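Local coordinates for protein PspGI restriction endonuclease (Pyrococcus sp. GI-H, PDB 3BM3) that probably recognises specific DNA sequences and cuts them as a type II restriction endonuclease, binding its substrate in a complex associated with base flipping, at residues Arg211-Leu222 with Gln241-Asp252. The protein carries 2 engineered substitutions. Numbering follows the deposited sequence.
Sequences RVYVIDGRYDSL and QKIRRFSDIFDD
A single carboxylate oxygen, Asp252 OD2, takes donors from both segments: Tyr213 OH at 2.6 Å on its anti lone pair, Arg244 NE on the syn one and, in the modelled one of two conformers of Arg211, a third from Arg211 NH2 above the carboxylate plane, 3.2 Å off. The setting is the edge of the mixed beta-sheet of a PD-(D/E)XK nuclease fold, where strand 243-245 lies parallel to strand 211-214 and ends the sheet within this chain. Arg244 completes a side-on, two-nitrogen grip by donating from NH2 to Asp252 OD1, while in that same conformer Arg211 NE, bonded to Tyr213 OH in its own guanidinium plane, helps fix the phenol. The shared acceptor probably offsets the closeness of the two arginines, whose planes then stand 66° apart.

Tyr213 thus shows how one ring can join sheet to helix. With CG anti to the carbonyl carbon (chi1 -68°), it lies alongside Arg244, with Ile249 of helix 249-259 packed on one face of the ring; Ile249 CG1 sits 3.8 Å from the ring centroid in a CH-pi contact. Trp188 of strand 186-191 also meets this tyrosine.

Parallel backbone bonding knits the strands, from Val212 N to Lys242 O through to Phe246 N and Val214 O. On the side of Val212, Leu222 CD2 touches Ile243 CG2 at 3.9 Å.

At the far end, Tyr219 lies over one face of the Arg245 guanidinium, its CD2 3.4 Å from CZ with the planes 36° apart, and Asp220 OD1 pairs with Arg245 NH2. Asp216 holds the turn after strand 243-245 with both oxygens: OD1 accepts the N-H of Ser247 through its syn lone pair, and Ser247 OG donates to Asp216 OD2, the two oxygens 2.6 Å apart.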
ATOM      1  N   ARG C 211      13.228   2.913 -14.475  0.50 12.19           N
ATOM      2  CA  ARG C 211      14.427   2.838 -13.645  0.50 11.39           C
ATOM      3  C   ARG C 211      14.004   2.592 -12.204  0.50 11.27           C
ATOM      4  O   ARG C 211      13.030   3.189 -11.726  0.50 10.49           O
ATOM      5  CB  ARG C 211      15.266   4.117 -13.740  0.50 11.88           C
ATOM      6  CG  ARG C 211      15.656   4.485 -15.161  0.50 11.36           C
ATOM      7  CD  ARG C 211      16.545   5.703 -15.214  0.50 12.78           C
ATOM      8  NE  ARG C 211      17.918   5.499 -14.765  0.50 17.43           N
ATOM      9  CZ  ARG C 211      18.894   4.929 -15.471  0.50 19.88           C
ATOM     10  NH1 ARG C 211      18.665   4.406 -16.666  0.50 19.82           N
ATOM     11  NH2 ARG C 211      20.110   4.842 -14.945  0.50 20.15           N
ATOM     12  N   VAL C 212      14.745   1.726 -11.523  1.00 11.23           N
ATOM     13  CA  VAL C 212      14.463   1.388 -10.140  1.00 11.25           C
ATOM     14  C   VAL C 212      15.668   1.792  -9.350  1.00 11.55           C
ATOM     15  O   VAL C 212      16.763   1.331  -9.661  1.00 11.21           O
ATOM     16  CB  VAL C 212      14.181  -0.096 -10.009  1.00 11.56           C
ATOM     17  CG1 VAL C 212      14.299  -0.533  -8.553  1.00 15.87           C
ATOM     18  CG2 VAL C 212      12.759  -0.387 -10.590  1.00 10.12           C
ATOM     19  N   TYR C 213      15.467   2.608  -8.320  1.00 10.86           N
ATOM     20  CA  TYR C 213      16.539   3.042  -7.434  1.00 10.45           C
ATOM     21  C   TYR C 213      16.389   2.428  -6.066  1.00 12.12           C
ATOM     22  O   TYR C 213      15.299   2.406  -5.515  1.00 11.23           O
ATOM     23  CB  TYR C 213      16.571   4.553  -7.288  1.00 11.47           C
ATOM     24  CG  TYR C 213      16.971   5.189  -8.597  1.00  9.73           C
ATOM     25  CD1 TYR C 213      18.292   5.510  -8.851  1.00 10.72           C
ATOM     26  CD2 TYR C 213      16.021   5.417  -9.586  1.00 10.82           C
ATOM     27  CE1 TYR C 213      18.660   6.055 -10.051  1.00  9.34           C
ATOM     28  CE2 TYR C 213      16.353   5.954 -10.782  1.00  9.03           C
ATOM     29  CZ  TYR C 213      17.701   6.272 -11.029  1.00 11.16           C
ATOM     30  OH  TYR C 213      18.040   6.822 -12.242  1.00 12.29           O
ATOM     31  N   VAL C 214      17.481   1.927  -5.536  1.00 11.58           N
ATOM     32  CA  VAL C 214      17.454   1.146  -4.318  1.00 12.59           C
ATOM     33  C   VAL C 214      18.436   1.791  -3.337  1.00 12.34           C
ATOM     34  O   VAL C 214      19.444   2.345  -3.724  1.00 11.79           O
ATOM     35  CB  VAL C 214      17.791  -0.351  -4.582  1.00 12.25           C
ATOM     36  CG1 VAL C 214      16.913  -0.961  -5.692  1.00 13.29           C
ATOM     37  CG2 VAL C 214      19.227  -0.552  -4.927  1.00 14.57           C
ATOM     38  N   ILE C 215      18.112   1.774  -2.051  1.00 11.71           N
ATOM     39  CA  ILE C 215      18.996   2.314  -1.059  1.00 12.51           C
ATOM     40  C   ILE C 215      20.371   1.672  -1.301  1.00 11.00           C
ATOM     41  O   ILE C 215      20.463   0.495  -1.583  1.00 10.71           O
ATOM     42  CB  ILE C 215      18.477   2.034   0.361  1.00 12.88           C
ATOM     43  CG1 ILE C 215      19.309   2.771   1.400  1.00 13.34           C
ATOM     44  CG2 ILE C 215      18.317   0.526   0.637  1.00 13.07           C
ATOM     45  CD1 ILE C 215      18.639   2.855   2.768  1.00 15.54           C
ATOM     46  N   ASP C 216      21.435   2.455  -1.184  1.00 11.74           N
ATOM     47  CA  ASP C 216      22.739   1.999  -1.651  1.00 12.63           C
ATOM     48  C   ASP C 216      23.136   0.673  -1.061  1.00 12.64           C
ATOM     49  O   ASP C 216      23.690  -0.165  -1.772  1.00 14.90           O
ATOM     50  CB  ASP C 216      23.824   3.036  -1.401  1.00 12.26           C
ATOM     51  CG  ASP C 216      23.702   4.260  -2.287  1.00 12.90           C
ATOM     52  OD1 ASP C 216      22.664   4.479  -2.924  1.00 11.58           O
ATOM     53  OD2 ASP C 216      24.690   5.029  -2.310  1.00 13.37           O
ATOM     54  N   GLY C 217      22.837   0.491   0.231  1.00 13.09           N
ATOM     55  CA  GLY C 217      23.174  -0.717   0.985  1.00 13.75           C
ATOM     56  C   GLY C 217      22.584  -2.001   0.457  1.00 13.73           C
ATOM     57  O   GLY C 217      23.049  -3.090   0.771  1.00 14.23           O
ATOM     58  N   ARG C 218      21.534  -1.886  -0.353  1.00 12.80           N
ATOM     59  CA  ARG C 218      20.865  -3.064  -0.910  1.00 13.71           C
ATOM     60  C   ARG C 218      21.274  -3.362  -2.340  1.00 12.88           C
ATOM     61  O   ARG C 218      21.042  -4.435  -2.844  1.00 13.22           O
ATOM     62  CB  ARG C 218      19.346  -2.836  -0.790  1.00 13.61           C
ATOM     63  CG  ARG C 218      18.463  -3.922  -1.356  1.00 15.36           C
ATOM     64  CD  ARG C 218      18.832  -5.310  -0.919  1.00 14.66           C
ATOM     65  NE  ARG C 218      17.800  -6.221  -1.398  1.00 15.56           N
ATOM     66  CZ  ARG C 218      17.989  -7.498  -1.707  1.00 17.18           C
ATOM     67  NH1 ARG C 218      19.193  -8.064  -1.591  1.00 14.74           N
ATOM     68  NH2 ARG C 218      16.978  -8.214  -2.142  1.00 16.14           N
ATOM     69  N   TYR C 219      21.913  -2.407  -3.000  1.00 13.60           N
ATOM     70  CA  TYR C 219      22.211  -2.530  -4.412  1.00 14.16           C
ATOM     71  C   TYR C 219      23.019  -3.788  -4.686  1.00 13.99           C
ATOM     72  O   TYR C 219      22.646  -4.615  -5.496  1.00 13.04           O
ATOM     73  CB  TYR C 219      22.935  -1.298  -4.925  1.00 14.85           C
ATOM     74  CG  TYR C 219      23.264  -1.402  -6.376  1.00 15.40           C
ATOM     75  CD1 TYR C 219      22.311  -1.131  -7.348  1.00 18.54           C
ATOM     76  CD2 TYR C 219      24.499  -1.839  -6.785  1.00 17.64           C
ATOM     77  CE1 TYR C 219      22.601  -1.273  -8.690  1.00 19.61           C
ATOM     78  CE2 TYR C 219      24.809  -1.953  -8.124  1.00 20.56           C
ATOM     79  CZ  TYR C 219      23.844  -1.687  -9.074  1.00 21.12           C
ATOM     80  OH  TYR C 219      24.180  -1.823 -10.400  1.00 24.98           O
ATOM     81  N   ASP C 220      24.146  -3.924  -4.013  1.00 13.90           N
ATOM     82  CA  ASP C 220      25.036  -5.053  -4.313  1.00 14.69           C
ATOM     83  C   ASP C 220      24.376  -6.414  -4.138  1.00 14.16           C
ATOM     84  O   ASP C 220      24.503  -7.295  -4.990  1.00 15.31           O
ATOM     85  CB  ASP C 220      26.318  -4.980  -3.493  1.00 15.55           C
ATOM     86  CG  ASP C 220      27.291  -3.956  -4.024  1.00 18.50           C
ATOM     87  OD1 ASP C 220      27.031  -3.382  -5.088  1.00 21.07           O
ATOM     88  OD2 ASP C 220      28.343  -3.758  -3.370  1.00 22.40           O
ATOM     89  N   SER C 221      23.676  -6.610  -3.029  1.00 14.87           N
ATOM     90  CA  SER C 221      23.073  -7.915  -2.755  1.00 14.75           C
ATOM     91  C   SER C 221      21.926  -8.167  -3.730  1.00 14.77           C
ATOM     92  O   SER C 221      21.710  -9.290  -4.150  1.00 14.53           O
ATOM     93  CB  SER C 221      22.594  -8.014  -1.301  1.00 15.84           C
ATOM     94  OG  SER C 221      21.678  -6.980  -0.957  1.00 15.57           O
ATOM     95  N   LEU C 222      21.212  -7.111  -4.109  1.00 15.18           N
ATOM     96  CA  LEU C 222      20.123  -7.258  -5.054  1.00 15.54           C
ATOM     97  C   LEU C 222      20.657  -7.686  -6.396  1.00 15.90           C
ATOM     98  O   LEU C 222      20.138  -8.631  -7.003  1.00 16.71           O
ATOM     99  CB  LEU C 222      19.300  -5.961  -5.163  1.00 15.42           C
ATOM    100  CG  LEU C 222      18.298  -5.980  -6.312  1.00 17.22           C
ATOM    101  CD1 LEU C 222      17.299  -7.140  -6.158  1.00 20.09           C
ATOM    102  CD2 LEU C 222      17.617  -4.633  -6.441  1.00 17.73           C
ATOM    103  N   GLN C 241      20.937  -2.890 -15.818  1.00 15.67           N
ATOM    104  CA  GLN C 241      21.187  -1.539 -16.307  1.00 15.88           C
ATOM    105  C   GLN C 241      20.188  -0.500 -15.809  1.00 14.41           C
ATOM    106  O   GLN C 241      20.522   0.669 -15.731  1.00 15.02           O
ATOM    107  CB  GLN C 241      21.215  -1.509 -17.821  1.00 16.96           C
ATOM    108  CG  GLN C 241      22.406  -2.274 -18.401  1.00 20.86           C
ATOM    109  CD  GLN C 241      22.211  -2.706 -19.862  1.00 24.65           C
ATOM    110  OE1 GLN C 241      23.064  -3.405 -20.430  1.00 28.82           O
ATOM    111  NE2 GLN C 241      21.066  -2.319 -20.464  1.00 27.71           N
ATOM    112  N   LYS C 242      18.983  -0.962 -15.503  1.00 13.47           N
ATOM    113  CA  LYS C 242      17.881  -0.118 -15.085  1.00 13.11           C
ATOM    114  C   LYS C 242      17.724  -0.094 -13.565  1.00 12.63           C
ATOM    115  O   LYS C 242      16.840   0.579 -13.068  1.00 12.22           O
ATOM    116  CB  LYS C 242      16.595  -0.612 -15.737  1.00 13.67           C
ATOM    117  CG  LYS C 242      16.610  -0.424 -17.275  1.00 16.23           C
ATOM    118  CD  LYS C 242      15.532  -1.248 -18.024  1.00 20.78           C
ATOM    119  CE  LYS C 242      15.777  -1.225 -19.562  1.00 25.83           C
ATOM    120  NZ  LYS C 242      16.902  -2.102 -20.099  1.00 27.05           N
ATOM    121  N   ILE C 243      18.554  -0.828 -12.837  1.00 11.20           N
ATOM    122  CA  ILE C 243      18.502  -0.826 -11.378  1.00 11.21           C
ATOM    123  C   ILE C 243      19.706  -0.042 -10.933  1.00 11.49           C
ATOM    124  O   ILE C 243      20.789  -0.308 -11.379  1.00 11.67           O
ATOM    125  CB  ILE C 243      18.560  -2.267 -10.802  1.00 11.14           C
ATOM    126  CG1 ILE C 243      17.315  -3.043 -11.228  1.00 12.13           C
ATOM    127  CG2 ILE C 243      18.704  -2.258  -9.311  1.00 12.69           C
ATOM    128  CD1 ILE C 243      17.481  -4.584 -11.034  1.00 11.88           C
ATOM    129  N   ARG C 244      19.490   0.920 -10.045  1.00 10.89           N
ATOM    130  CA  ARG C 244      20.520   1.878  -9.705  1.00 11.62           C
ATOM    131  C   ARG C 244      20.534   2.098  -8.207  1.00 11.84           C
ATOM    132  O   ARG C 244      19.531   1.928  -7.529  1.00 11.93           O
ATOM    133  CB  ARG C 244      20.255   3.227 -10.373  1.00 11.40           C
ATOM    134  CG  ARG C 244      20.029   3.230 -11.861  1.00 13.58           C
ATOM    135  CD  ARG C 244      21.293   3.108 -12.572  1.00 12.80           C
ATOM    136  NE  ARG C 244      21.997   4.396 -12.584  1.00 12.15           N
ATOM    137  CZ  ARG C 244      23.305   4.521 -12.774  1.00 13.42           C
ATOM    138  NH1 ARG C 244      24.061   3.441 -12.898  1.00 13.80           N
ATOM    139  NH2 ARG C 244      23.854   5.710 -12.797  1.00 14.26           N
ATOM    140  N   ARG C 245      21.679   2.529  -7.706  1.00 11.60           N
ATOM    141  CA  ARG C 245      21.743   2.991  -6.341  1.00 12.13           C
ATOM    142  C   ARG C 245      21.017   4.318  -6.222  1.00 11.14           C
ATOM    143  O   ARG C 245      21.074   5.171  -7.101  1.00 11.27           O
ATOM    144  CB  ARG C 245      23.213   3.177  -5.941  1.00 12.94           C
ATOM    145  CG  ARG C 245      24.003   1.944  -5.903  1.00 16.54           C
ATOM    146  CD  ARG C 245      25.442   2.314  -5.555  1.00 18.33           C
ATOM    147  NE  ARG C 245      26.271   1.143  -5.252  1.00 23.45           N
ATOM    148  CZ  ARG C 245      26.927   0.414  -6.162  1.00 26.74           C
ATOM    149  NH1 ARG C 245      26.854   0.715  -7.457  1.00 28.02           N
ATOM    150  NH2 ARG C 245      27.664  -0.628  -5.777  1.00 28.06           N
ATOM    151  N   PHE C 246      20.392   4.521  -5.070  1.00 10.60           N
ATOM    152  CA  PHE C 246      19.808   5.803  -4.730  1.00 10.81           C
ATOM    153  C   PHE C 246      20.754   6.963  -5.020  1.00  9.33           C
ATOM    154  O   PHE C 246      20.374   7.976  -5.579  1.00  9.80           O
ATOM    155  CB  PHE C 246      19.434   5.798  -3.253  1.00 10.98           C
ATOM    156  CG  PHE C 246      18.931   7.120  -2.760  1.00 11.14           C
ATOM    157  CD1 PHE C 246      17.605   7.460  -2.905  1.00 13.40           C
ATOM    158  CD2 PHE C 246      19.790   8.039  -2.182  1.00 12.25           C
ATOM    159  CE1 PHE C 246      17.138   8.666  -2.429  1.00 15.34           C
ATOM    160  CE2 PHE C 246      19.318   9.261  -1.721  1.00 13.34           C
ATOM    161  CZ  PHE C 246      17.991   9.557  -1.851  1.00 13.96           C
ATOM    162  N   SER C 247      22.010   6.801  -4.656  1.00 10.82           N
ATOM    163  CA  SER C 247      22.932   7.890  -4.839  1.00 10.74           C
ATOM    164  C   SER C 247      23.060   8.329  -6.269  1.00 10.85           C
ATOM    165  O   SER C 247      23.470   9.468  -6.540  1.00 12.07           O
ATOM    166  CB  SER C 247      24.292   7.498  -4.279  1.00 10.78           C
ATOM    167  OG  SER C 247      24.221   7.514  -2.882  1.00 11.79           O
ATOM    168  N   ASP C 248      22.775   7.415  -7.196  1.00 10.30           N
ATOM    169  CA  ASP C 248      22.964   7.683  -8.608  1.00 11.15           C
ATOM    170  C   ASP C 248      21.872   8.543  -9.193  1.00 10.69           C
ATOM    171  O   ASP C 248      22.020   9.068 -10.315  1.00 11.28           O
ATOM    172  CB  ASP C 248      22.924   6.389  -9.415  1.00 10.50           C
ATOM    173  CG  ASP C 248      24.078   5.482  -9.156  1.00 15.02           C
ATOM    174  OD1 ASP C 248      25.016   5.885  -8.501  1.00 13.27           O
ATOM    175  OD2 ASP C 248      24.005   4.335  -9.625  1.00 21.62           O
ATOM    176  N   ILE C 249      20.753   8.689  -8.487  1.00 11.18           N
ATOM    177  CA  ILE C 249      19.610   9.294  -9.138  1.00 10.93           C
ATOM    178  C   ILE C 249      19.885  10.764  -9.484  1.00 11.06           C
ATOM    179  O   ILE C 249      19.374  11.279 -10.442  1.00 11.17           O
ATOM    180  CB  ILE C 249      18.325   9.141  -8.331  1.00 10.70           C
ATOM    181  CG1 ILE C 249      17.110   9.453  -9.205  1.00 11.54           C
ATOM    182  CG2 ILE C 249      18.373   9.998  -7.031  1.00 12.06           C
ATOM    183  CD1 ILE C 249      15.768   9.076  -8.596  1.00 11.34           C
ATOM    184  N   PHE C 250      20.702  11.428  -8.704  1.00 11.40           N
ATOM    185  CA  PHE C 250      20.912  12.855  -8.870  1.00 12.23           C
ATOM    186  C   PHE C 250      21.658  13.172 -10.145  1.00 12.36           C
ATOM    187  O   PHE C 250      21.194  13.985 -10.962  1.00 13.65           O
ATOM    188  CB  PHE C 250      21.551  13.402  -7.609  1.00 12.98           C
ATOM    189  CG  PHE C 250      20.696  13.118  -6.421  1.00 12.47           C
ATOM    190  CD1 PHE C 250      19.532  13.820  -6.235  1.00 12.68           C
ATOM    191  CD2 PHE C 250      20.951  12.031  -5.597  1.00 11.61           C
ATOM    192  CE1 PHE C 250      18.701  13.512  -5.201  1.00 13.95           C
ATOM    193  CE2 PHE C 250      20.120  11.716  -4.565  1.00 13.82           C
ATOM    194  CZ  PHE C 250      18.988  12.452  -4.364  1.00 13.91           C
ATOM    195  N   ASP C 251      22.750  12.468 -10.374  1.00 13.09           N
ATOM    196  CA  ASP C 251      23.467  12.630 -11.623  1.00 14.23           C
ATOM    197  C   ASP C 251      22.633  12.092 -12.786  1.00 13.63           C
ATOM    198  O   ASP C 251      22.649  12.641 -13.871  1.00 13.37           O
ATOM    199  CB  ASP C 251      24.815  11.932 -11.544  1.00 15.69           C
ATOM    200  CG  ASP C 251      25.634  12.150 -12.790  1.00 19.55           C
ATOM    201  OD1 ASP C 251      25.819  13.329 -13.108  1.00 22.17           O
ATOM    202  OD2 ASP C 251      26.008  11.149 -13.452  1.00 25.55           O
ATOM    203  N   ASP C 252      21.863  11.022 -12.558  1.00 12.59           N
ATOM    204  CA  ASP C 252      20.997  10.479 -13.611  1.00 12.72           C
ATOM    205  C   ASP C 252      19.995  11.535 -14.061  1.00 11.73           C
ATOM    206  O   ASP C 252      19.703  11.678 -15.249  1.00 11.92           O
ATOM    207  CB  ASP C 252      20.259   9.253 -13.111  1.00 11.88           C
ATOM    208  CG  ASP C 252      21.128   8.014 -13.000  1.00 13.72           C
ATOM    209  OD1 ASP C 252      22.323   8.056 -13.359  1.00 12.67           O
ATOM    210  OD2 ASP C 252      20.578   6.966 -12.573  1.00 14.54           O
TER
HETATM  211  O   HOH W   1      22.940  -1.050 -12.303  1.00 16.35           O